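Local coordinates for protein 3-carboxy-cis,cis-muconate cycloisomerase (Acinetobacter calcoaceticus, PDB 1Q5N) that belongs to the fumarase/aspartase superfamily of mainly helical enzymes and assembles from four copies of its chain, at residues V31-A36 with Q111-T116; L170-S175 with V251-R256; Y310-Q315 with H325-S330. All coordinates share one frame; numbering follows the deposited sequence.

Contact 1: V31-A36 with Q111-T116; sequences VEAEVA and QDILDT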
loop_
_atom_site.group_PDB
_atom_site.type_symbol
_atom_site.label_atom_id
_atom_site.label_comp_id
_atom_site.label_asym_id
_atom_site.label_seq_id
_atom_site.Cartn_x
_atom_site.Cartn_y
_atom_site.Cartn_z
ATOM N N VAL A 31 -22.116 21.817 -12.789
ATOM C CA VAL A 31 -23.004 22.851 -13.293
ATOM C C VAL A 31 -22.425 24.197 -12.827
ATOM O O VAL A 31 -22.254 25.130 -13.624
ATOM C CB VAL A 31 -24.432 22.677 -12.743
ATOM C CG1 VAL A 31 -25.266 23.977 -12.981
ATOM C CG2 VAL A 31 -25.106 21.456 -13.417
ATOM N N GLU A 32 -22.068 24.275 -11.556
ATOM C CA GLU A 32 -21.525 25.503 -11.030
ATOM C C GLU A 32 -20.284 25.960 -11.812
ATOM O O GLU A 32 -20.104 27.165 -12.089
ATOM C CB GLU A 32 -21.186 25.294 -9.568
ATOM C CG GLU A 32 -20.736 26.539 -8.809
ATOM C CD GLU A 32 -20.576 26.246 -7.295
ATOM O OE1 GLU A 32 -21.279 25.329 -6.770
ATOM O OE2 GLU A 32 -19.762 26.936 -6.630
ATOM N N ALA A 33 -19.419 25.000 -12.152
ATOM C CA ALA A 33 -18.216 25.301 -12.930
ATOM C C ALA A 33 -18.553 25.855 -14.354
ATOM O O ALA A 33 -17.855 26.745 -14.869
ATOM C CB ALA A 33 -17.350 24.048 -13.071
ATOM N N GLU A 34 -19.580 25.278 -14.992
ATOM C CA GLU A 34 -19.999 25.707 -16.328
ATOM C C GLU A 34 -20.554 27.150 -16.294
ATOM O O GLU A 34 -20.206 27.980 -17.142
ATOM C CB GLU A 34 -21.030 24.731 -16.887
ATOM C CG GLU A 34 -20.467 23.363 -17.256
ATOM C CD GLU A 34 -19.555 23.386 -18.474
ATOM O OE1 GLU A 34 -19.282 24.461 -19.036
ATOM O OE2 GLU A 34 -19.100 22.315 -18.878
ATOM N N VAL A 35 -21.357 27.446 -15.269
ATOM C CA VAL A 35 -21.920 28.771 -15.073
ATOM C C VAL A 35 -20.801 29.768 -14.880
ATOM O O VAL A 35 -20.792 30.803 -15.518
ATOM C CB VAL A 35 -22.832 28.824 -13.828
ATOM C CG1 VAL A 35 -23.244 30.248 -13.538
ATOM C CG2 VAL A 35 -24.051 27.985 -14.057
ATOM N N ALA A 36 -19.834 29.459 -14.024
ATOM C CA ALA A 36 -18.768 30.416 -13.776
ATOM C C ALA A 36 -17.973 30.704 -15.036
ATOM O O ALA A 36 -17.506 31.832 -15.242
ATOM C CB ALA A 36 -17.851 29.918 -12.672
ATOM N N GLN A 111 -11.460 17.568 -18.473
ATOM C CA GLN A 111 -10.698 17.625 -17.241
ATOM C C GLN A 111 -10.802 19.011 -16.522
ATOM O O GLN A 111 -10.700 19.075 -15.293
ATOM C CB GLN A 111 -9.220 17.209 -17.498
ATOM C CG GLN A 111 -8.431 17.125 -16.186
ATOM C CD GLN A 111 -7.077 16.429 -16.274
ATOM O OE1 GLN A 111 -6.606 16.052 -17.379
ATOM N NE2 GLN A 111 -6.413 16.277 -15.092
ATOM N N ASP A 112 -10.995 20.105 -17.258
ATOM C CA ASP A 112 -11.117 21.394 -16.584
ATOM C C ASP A 112 -12.345 21.355 -15.658
ATOM O O ASP A 112 -12.272 21.739 -14.501
ATOM C CB ASP A 112 -11.318 22.543 -17.575
ATOM C CG ASP A 112 -10.151 22.709 -18.529
ATOM O OD1 ASP A 112 -8.983 22.548 -18.090
ATOM O OD2 ASP A 112 -10.409 23.011 -19.726
ATOM N N ILE A 113 -13.470 20.877 -16.178
ATOM C CA ILE A 113 -14.689 20.842 -15.402
ATOM C C ILE A 113 -14.600 19.792 -14.254
ATOM O O ILE A 113 -15.061 20.029 -13.151
ATOM C CB ILE A 113 -15.890 20.501 -16.328
ATOM C CG1 ILE A 113 -16.003 21.533 -17.451
ATOM C CG2 ILE A 113 -17.174 20.409 -15.517
ATOM C CD1 ILE A 113 -16.046 22.984 -17.002
ATOM N N LEU A 114 -14.019 18.631 -14.534
ATOM C CA LEU A 114 -13.891 17.582 -13.523
ATOM C C LEU A 114 -12.938 18.003 -12.398
ATOM O O LEU A 114 -13.300 17.868 -11.232
ATOM C CB LEU A 114 -13.436 16.273 -14.189
ATOM C CG LEU A 114 -14.553 15.732 -15.116
ATOM C CD1 LEU A 114 -14.027 14.627 -15.954
ATOM C CD2 LEU A 114 -15.755 15.246 -14.311
ATOM N N ASP A 115 -11.750 18.531 -12.735
ATOM C CA ASP A 115 -10.814 18.976 -11.695
ATOM C C ASP A 115 -11.361 20.183 -10.897
ATOM O O ASP A 115 -11.130 20.298 -9.670
ATOM C CB ASP A 115 -9.458 19.394 -12.271
ATOM C CG ASP A 115 -8.591 18.227 -12.659
ATOM O OD1 ASP A 115 -8.972 17.056 -12.409
ATOM O OD2 ASP A 115 -7.516 18.500 -13.223
ATOM N N THR A 116 -12.085 21.083 -11.579
ATOM C CA THR A 116 -12.631 22.226 -10.875
ATOM C C THR A 116 -13.736 21.745 -9.913
ATOM O O THR A 116 -13.792 22.173 -8.769
ATOM C CB THR A 116 -13.167 23.349 -11.866
ATOM O OG1 THR A 116 -12.064 23.945 -12.572
ATOM C CG2 THR A 116 -13.921 24.424 -11.075
#

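Contact 2: L170-S175 with V251-R256; sequences LARWAS and VGKMAR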
loop_
_atom_site.group_PDB
_atom_site.type_symbol
_atom_site.label_atom_id
_atom_site.label_comp_id
_atom_site.label_asym_id
_atom_site.label_seq_id
_atom_site.Cartn_x
_atom_site.Cartn_y
_atom_site.Cartn_z
ATOM N N LEU A 170 -4.207 13.404 27.134
ATOM C CA LEU A 170 -5.115 14.350 26.484
ATOM C C LEU A 170 -4.374 15.576 25.924
ATOM O O LEU A 170 -4.707 16.063 24.819
ATOM C CB LEU A 170 -6.224 14.788 27.451
ATOM C CG LEU A 170 -7.222 13.642 27.720
ATOM C CD1 LEU A 170 -8.062 13.911 28.989
ATOM C CD2 LEU A 170 -8.115 13.536 26.523
ATOM N N ALA A 171 -3.357 16.056 26.650
ATOM C CA ALA A 171 -2.610 17.207 26.152
ATOM C C ALA A 171 -1.815 16.800 24.897
ATOM O O ALA A 171 -1.708 17.580 23.937
ATOM C CB ALA A 171 -1.670 17.764 27.250
ATOM N N ARG A 172 -1.252 15.586 24.917
ATOM C CA ARG A 172 -0.499 15.076 23.775
ATOM C C ARG A 172 -1.434 15.027 22.512
ATOM O O ARG A 172 -1.045 15.453 21.420
ATOM C CB ARG A 172 0.075 13.685 24.107
ATOM C CG ARG A 172 1.349 13.724 24.949
ATOM C CD ARG A 172 1.596 12.369 25.655
ATOM N NE ARG A 172 1.541 11.232 24.718
ATOM C CZ ARG A 172 1.337 9.971 25.087
ATOM N NH1 ARG A 172 1.184 9.682 26.369
ATOM N NH2 ARG A 172 1.243 9.002 24.172
ATOM N N TRP A 173 -2.669 14.558 22.690
ATOM C CA TRP A 173 -3.610 14.488 21.586
ATOM C C TRP A 173 -4.029 15.881 21.085
ATOM O O TRP A 173 -4.183 16.119 19.852
ATOM C CB TRP A 173 -4.852 13.664 21.986
ATOM C CG TRP A 173 -4.510 12.286 22.412
ATOM C CD1 TRP A 173 -3.359 11.601 22.123
ATOM C CD2 TRP A 173 -5.343 11.374 23.136
ATOM N NE1 TRP A 173 -3.438 10.332 22.611
ATOM C CE2 TRP A 173 -4.640 10.166 23.240
ATOM C CE3 TRP A 173 -6.624 11.471 23.701
ATOM C CZ2 TRP A 173 -5.156 9.043 23.895
ATOM C CZ3 TRP A 173 -7.157 10.340 24.356
ATOM C CH2 TRP A 173 -6.418 9.144 24.442
ATOM N N ALA A 174 -4.211 16.794 22.037
ATOM C CA ALA A 174 -4.611 18.153 21.727
ATOM C C ALA A 174 -3.547 18.801 20.857
ATOM O O ALA A 174 -3.833 19.360 19.807
ATOM C CB ALA A 174 -4.813 18.972 23.029
ATOM N N SER A 175 -2.310 18.735 21.300
ATOM C CA SER A 175 -1.230 19.349 20.543
ATOM C C SER A 175 -1.135 18.727 19.111
ATOM O O SER A 175 -0.770 19.417 18.153
ATOM C CB SER A 175 0.078 19.172 21.342
ATOM O OG SER A 175 1.174 19.803 20.728
ATOM N N VAL A 251 -6.172 10.025 15.071
ATOM C CA VAL A 251 -7.301 9.507 15.853
ATOM C C VAL A 251 -7.239 7.974 15.934
ATOM O O VAL A 251 -7.811 7.355 16.854
ATOM C CB VAL A 251 -8.692 10.035 15.329
ATOM C CG1 VAL A 251 -8.704 11.581 15.420
ATOM C CG2 VAL A 251 -8.964 9.589 13.889
ATOM N N GLY A 252 -6.525 7.376 14.971
ATOM C CA GLY A 252 -6.314 5.927 14.975
ATOM C C GLY A 252 -5.504 5.627 16.248
ATOM O O GLY A 252 -5.811 4.707 16.987
ATOM N N LYS A 253 -4.468 6.427 16.509
ATOM C CA LYS A 253 -3.643 6.211 17.694
ATOM C C LYS A 253 -4.475 6.369 18.983
ATOM O O LYS A 253 -4.301 5.598 19.939
ATOM C CB LYS A 253 -2.433 7.188 17.680
ATOM C CG LYS A 253 -1.460 7.010 18.871
ATOM C CD LYS A 253 -1.874 7.822 20.125
ATOM C CE LYS A 253 -0.794 7.760 21.214
ATOM N NZ LYS A 253 -0.511 6.366 21.707
ATOM N N MET A 254 -5.388 7.357 18.991
ATOM C CA MET A 254 -6.251 7.592 20.146
ATOM C C MET A 254 -7.217 6.396 20.344
ATOM O O MET A 254 -7.400 5.928 21.461
ATOM C CB MET A 254 -7.022 8.890 19.926
ATOM C CG MET A 254 -6.080 10.108 19.825
ATOM S SD MET A 254 -7.028 11.518 19.274
ATOM C CE MET A 254 -8.211 11.737 20.654
ATOM N N ALA A 255 -7.795 5.890 19.253
ATOM C CA ALA A 255 -8.734 4.769 19.340
ATOM C C ALA A 255 -7.999 3.500 19.830
ATOM O O ALA A 255 -8.580 2.671 20.558
ATOM C CB ALA A 255 -9.400 4.483 17.935
ATOM N N ARG A 256 -6.749 3.316 19.397
ATOM C CA ARG A 256 -6.004 2.150 19.900
ATOM C C ARG A 256 -5.907 2.296 21.433
ATOM O O ARG A 256 -6.176 1.351 22.155
ATOM C CB ARG A 256 -4.593 2.085 19.283
ATOM C CG ARG A 256 -3.575 1.073 19.918
ATOM C CD ARG A 256 -4.045 -0.392 19.933
ATOM N NE ARG A 256 -4.586 -0.869 18.666
ATOM C CZ ARG A 256 -3.868 -1.118 17.568
ATOM N NH1 ARG A 256 -2.532 -0.927 17.558
ATOM N NH2 ARG A 256 -4.473 -1.623 16.498
#

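Contact 3: Y310-Q315 with H325-S330; sequences YQSMVQ and HAEWLS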
loop_
_atom_site.group_PDB
_atom_site.type_symbol
_atom_site.label_atom_id
_atom_site.label_comp_id
_atom_site.label_asym_id
_atom_site.label_seq_id
_atom_site.Cartn_x
_atom_site.Cartn_y
_atom_site.Cartn_z
ATOM N N TYR A 310 -0.697 8.241 -4.245
ATOM C CA TYR A 310 0.692 8.483 -4.631
ATOM C C TYR A 310 1.060 7.823 -5.979
ATOM O O TYR A 310 1.783 8.439 -6.758
ATOM C CB TYR A 310 1.651 8.005 -3.548
ATOM C CG TYR A 310 1.904 9.071 -2.487
ATOM C CD1 TYR A 310 2.844 10.099 -2.695
ATOM C CD2 TYR A 310 1.146 9.088 -1.292
ATOM C CE1 TYR A 310 3.019 11.109 -1.755
ATOM C CE2 TYR A 310 1.315 10.103 -0.349
ATOM C CZ TYR A 310 2.242 11.096 -0.578
ATOM O OH TYR A 310 2.388 12.056 0.374
ATOM N N GLN A 311 0.602 6.590 -6.259
ATOM C CA GLN A 311 0.885 5.998 -7.576
ATOM C C GLN A 311 0.223 6.901 -8.662
ATOM O O GLN A 311 0.744 7.029 -9.747
ATOM C CB GLN A 311 0.247 4.625 -7.794
ATOM C CG GLN A 311 0.744 3.429 -7.074
ATOM C CD GLN A 311 -0.212 2.237 -7.387
ATOM O OE1 GLN A 311 -0.313 1.839 -8.560
ATOM N NE2 GLN A 311 -0.928 1.706 -6.357
ATOM N N SER A 312 -0.934 7.499 -8.375
ATOM C CA SER A 312 -1.591 8.343 -9.345
ATOM C C SER A 312 -0.814 9.575 -9.836
ATOM O O SER A 312 -1.258 10.253 -10.762
ATOM C CB SER A 312 -2.968 8.782 -8.838
ATOM O OG SER A 312 -3.921 7.774 -9.124
ATOM N N MET A 313 0.323 9.874 -9.215
ATOM C CA MET A 313 1.158 11.003 -9.670
ATOM C C MET A 313 1.815 10.693 -10.996
ATOM O O MET A 313 2.150 11.614 -11.742
ATOM C CB MET A 313 2.270 11.303 -8.650
ATOM C CG MET A 313 1.636 11.741 -7.345
ATOM S SD MET A 313 2.487 12.985 -6.531
ATOM C CE MET A 313 2.546 14.271 -7.774
ATOM N N VAL A 314 2.032 9.408 -11.286
ATOM C CA VAL A 314 2.712 9.079 -12.541
ATOM C C VAL A 314 1.671 9.124 -13.673
ATOM O O VAL A 314 0.951 8.156 -13.895
ATOM C CB VAL A 314 3.427 7.695 -12.423
ATOM C CG1 VAL A 314 4.200 7.413 -13.733
ATOM C CG2 VAL A 314 4.414 7.715 -11.219
ATOM N N GLN A 315 1.615 10.259 -14.377
ATOM C CA GLN A 315 0.601 10.485 -15.405
ATOM C C GLN A 315 1.248 10.757 -16.756
ATOM O O GLN A 315 2.217 11.518 -16.836
ATOM C CB GLN A 315 -0.273 11.699 -15.025
ATOM C CG GLN A 315 -0.843 11.702 -13.610
ATOM C CD GLN A 315 -2.362 11.951 -13.585
ATOM O OE1 GLN A 315 -2.898 12.540 -14.516
ATOM N NE2 GLN A 315 -3.054 11.503 -12.507
ATOM N N HIS A 325 -8.039 8.480 -13.636
ATOM C CA HIS A 325 -9.297 7.780 -13.342
ATOM C C HIS A 325 -9.309 7.242 -11.869
ATOM O O HIS A 325 -10.329 7.324 -11.179
ATOM C CB HIS A 325 -9.469 6.590 -14.328
ATOM C CG HIS A 325 -9.918 7.004 -15.701
ATOM N ND1 HIS A 325 -9.187 7.859 -16.501
ATOM C CD2 HIS A 325 -11.085 6.795 -16.356
ATOM C CE1 HIS A 325 -9.885 8.174 -17.579
ATOM N NE2 HIS A 325 -11.040 7.540 -17.512
ATOM N N ALA A 326 -8.177 6.713 -11.396
ATOM C CA ALA A 326 -8.108 6.125 -10.049
ATOM C C ALA A 326 -8.374 7.158 -8.959
ATOM O O ALA A 326 -8.941 6.833 -7.934
ATOM C CB ALA A 326 -6.757 5.458 -9.822
ATOM N N GLU A 327 -7.964 8.404 -9.190
ATOM C CA GLU A 327 -8.203 9.491 -8.215
ATOM C C GLU A 327 -9.690 9.660 -7.944
ATOM O O GLU A 327 -10.091 10.001 -6.816
ATOM C CB GLU A 327 -7.719 10.870 -8.719
ATOM C CG GLU A 327 -6.228 11.073 -8.995
ATOM C CD GLU A 327 -5.983 12.428 -9.721
ATOM O OE1 GLU A 327 -6.835 13.352 -9.625
ATOM O OE2 GLU A 327 -4.952 12.569 -10.384
ATOM N N TRP A 328 -10.516 9.462 -8.968
ATOM C CA TRP A 328 -11.939 9.660 -8.754
ATOM C C TRP A 328 -12.480 8.692 -7.722
ATOM O O TRP A 328 -13.539 8.946 -7.154
ATOM C CB TRP A 328 -12.749 9.506 -10.060
ATOM C CG TRP A 328 -12.253 10.305 -11.214
ATOM C CD1 TRP A 328 -11.530 11.494 -11.175
ATOM C CD2 TRP A 328 -12.424 9.987 -12.595
ATOM N NE1 TRP A 328 -11.251 11.918 -12.454
ATOM C CE2 TRP A 328 -11.780 11.015 -13.346
ATOM C CE3 TRP A 328 -13.050 8.929 -13.281
ATOM C CZ2 TRP A 328 -11.754 11.014 -14.742
ATOM C CZ3 TRP A 328 -13.027 8.927 -14.685
ATOM C CH2 TRP A 328 -12.381 9.959 -15.397
ATOM N N LEU A 329 -11.800 7.561 -7.530
ATOM C CA LEU A 329 -12.242 6.588 -6.553
ATOM C C LEU A 329 -11.548 6.762 -5.206
ATOM O O LEU A 329 -12.157 6.583 -4.178
ATOM C CB LEU A 329 -11.953 5.166 -7.031
ATOM C CG LEU A 329 -12.827 4.743 -8.227
ATOM C CD1 LEU A 329 -12.381 3.393 -8.730
ATOM C CD2 LEU A 329 -14.289 4.688 -7.842
ATOM N N SER A 330 -10.275 7.131 -5.195
ATOM C CA SER A 330 -9.595 7.193 -3.926
ATOM C C SER A 330 -9.790 8.448 -3.081
ATOM O O SER A 330 -10.055 8.330 -1.889
ATOM C CB SER A 330 -8.099 6.939 -4.162
ATOM O OG SER A 330 -7.541 8.047 -4.868
HETATM O O HOH W 1 -5.528 7.139 -6.762
#

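Contact 1: V31-A36 with Q111-T116
A33 and I113 mark the closest point of two helical segments, with their CA atoms 6.2 Å apart. The axes of 31-36 and 111-116 approach to 9.3 Å. Their N-to-C directions differ by 120°, so the helices cross steeply and only a few side chains meet. A33 points at the other helix and makes a small apolar patch with it. Its CB lies 4.0 Å from CG2 of T116 and 4.3 Å from CD1 of I113. T116 presents that methyl because its CG2 is anti to the backbone N, while its OG1 turns elsewhere to Y217 and Q195. E34 reaches I113 by its carboxylate. The chain bends at CB-CG (chi2 -70°) and lies across the isoleucine at about a right angle. OE2 of E34 sits 3.5 Å from CG1 of I113, a van der Waals contact. The polar need of OE2 is met by a hydrogen bond with ND1 of H105. All four touching residues are buried. This is plain helix packing between helix 23-43 and the start of helix 110-146. Helix 210-221 covers A33 and T116 through Y217 and L221, and helix 82-94 covers E34 through F85 and V86.

Contact 2: L170-S175 with V251-R256
W173 and M254 form a Met-aromatic contact inside the long helical bundle characteristic of this superfamily. Segments 170-175 and 251-256 run nearly antiparallel, at 163°, with axes 11.1 Å apart. The indole of W173 and the chain of M254 meet in the space between them. M254 lies over one face of W173. Its CG sits 3.6 Å from the centroid of the five-membered ring, 7° off the normal, which is a CH-pi contact. SD of M254 is over the same ring at 4.4 Å from the centroid. A turn about the CG-SD bond (chi3 63°) brings CE to 3.4 Å from CE3 of W173. K253 closes in near the pyrrole nitrogen, with CD 3.9 Å from NE1 of W173. That NE1 is buried and has no polar partner in the model.

Farther out, NH2 of R172 stands 4.0 Å from NZ of K253. Carboxylates probably balance this pair of charges. R172 makes salt bridges to E318 and E233 of the second subunit, and K253 to D257 of its own chain. The contact joins helix 166-191 to helix 235-261. Helix 323-351 packs on M254 through T345 and L349, helix 290-311 lies against A255, helix 110-146 backs A174, and the second subunit covers the R172 side.

Contact 3: Y310-Q315 with H325-S330
S312 and E327 bury the most surface here, and Q315 adds a polar end to the contact. The CA atoms of S312 and E327 are the nearest pair across the segments, 6.8 Å apart. S312 belongs to a type I beta turn from Q311 to V314, and it points its CB at helical segment 325-330. That CB rests 4.0 Å from CG of E327, an aliphatic touch beside polar groups. OG of S312 also lies 3.7 Å from CB of A326. It is not left without polar partners, since it hydrogen-bonds to O of A323. A water donates to OG of S312 at 2.9 Å and is also bonded to OG of S330, so it bridges the turn and the helix.

E327 reaches toward the turn with a chain extended beyond CG. Its CG goes to S312 and its carboxylate to Q315. OE2 of E327 is 3.0 Å from NE2 of Q315. The two side chains cross at about a right angle, and the amide and carboxylate planes are 41° apart. Q315 is bent at chi2 (-129°), which brings its amide back beside the turn that precedes it. There NE2 donates to O of S312 at 2.8 Å. This bond has an N-H...O angle of 162°, with the acceptor in the amide plane. It ties the amide to the turn and helps set its rotation. E327 has its strong partner elsewhere: OE1 makes a salt bridge with R234, which also packs on Q315.

The contact closes a short connection between helices 290-311 and 323-351 of the bundle. Helix 235-261 packs alongside, with I237 on E327 and V238 on M313. N300 of the fourth subunit packs on A326, and G249 of the second subunit packs on M313.

In the fold
The three contacts follow one another along the chain. Contacts 1 and 3 are neighbours, with centres about 20 Å apart and nearest atoms about 4 Å apart, though they do not touch. R234 links them: it makes salt bridges with D115 of helix 110-146 and with E327. Contact 2 lies deeper in the bundle, its centre about 38 Å from contact 1 and about 30 Å from contact 3. Within one chain it is remote from both. The assembly changes this, because K253 NZ bonds to O of Q315 of the second subunit, and R256 packs on V314 there. In this superfamily active sites form where subunits meet.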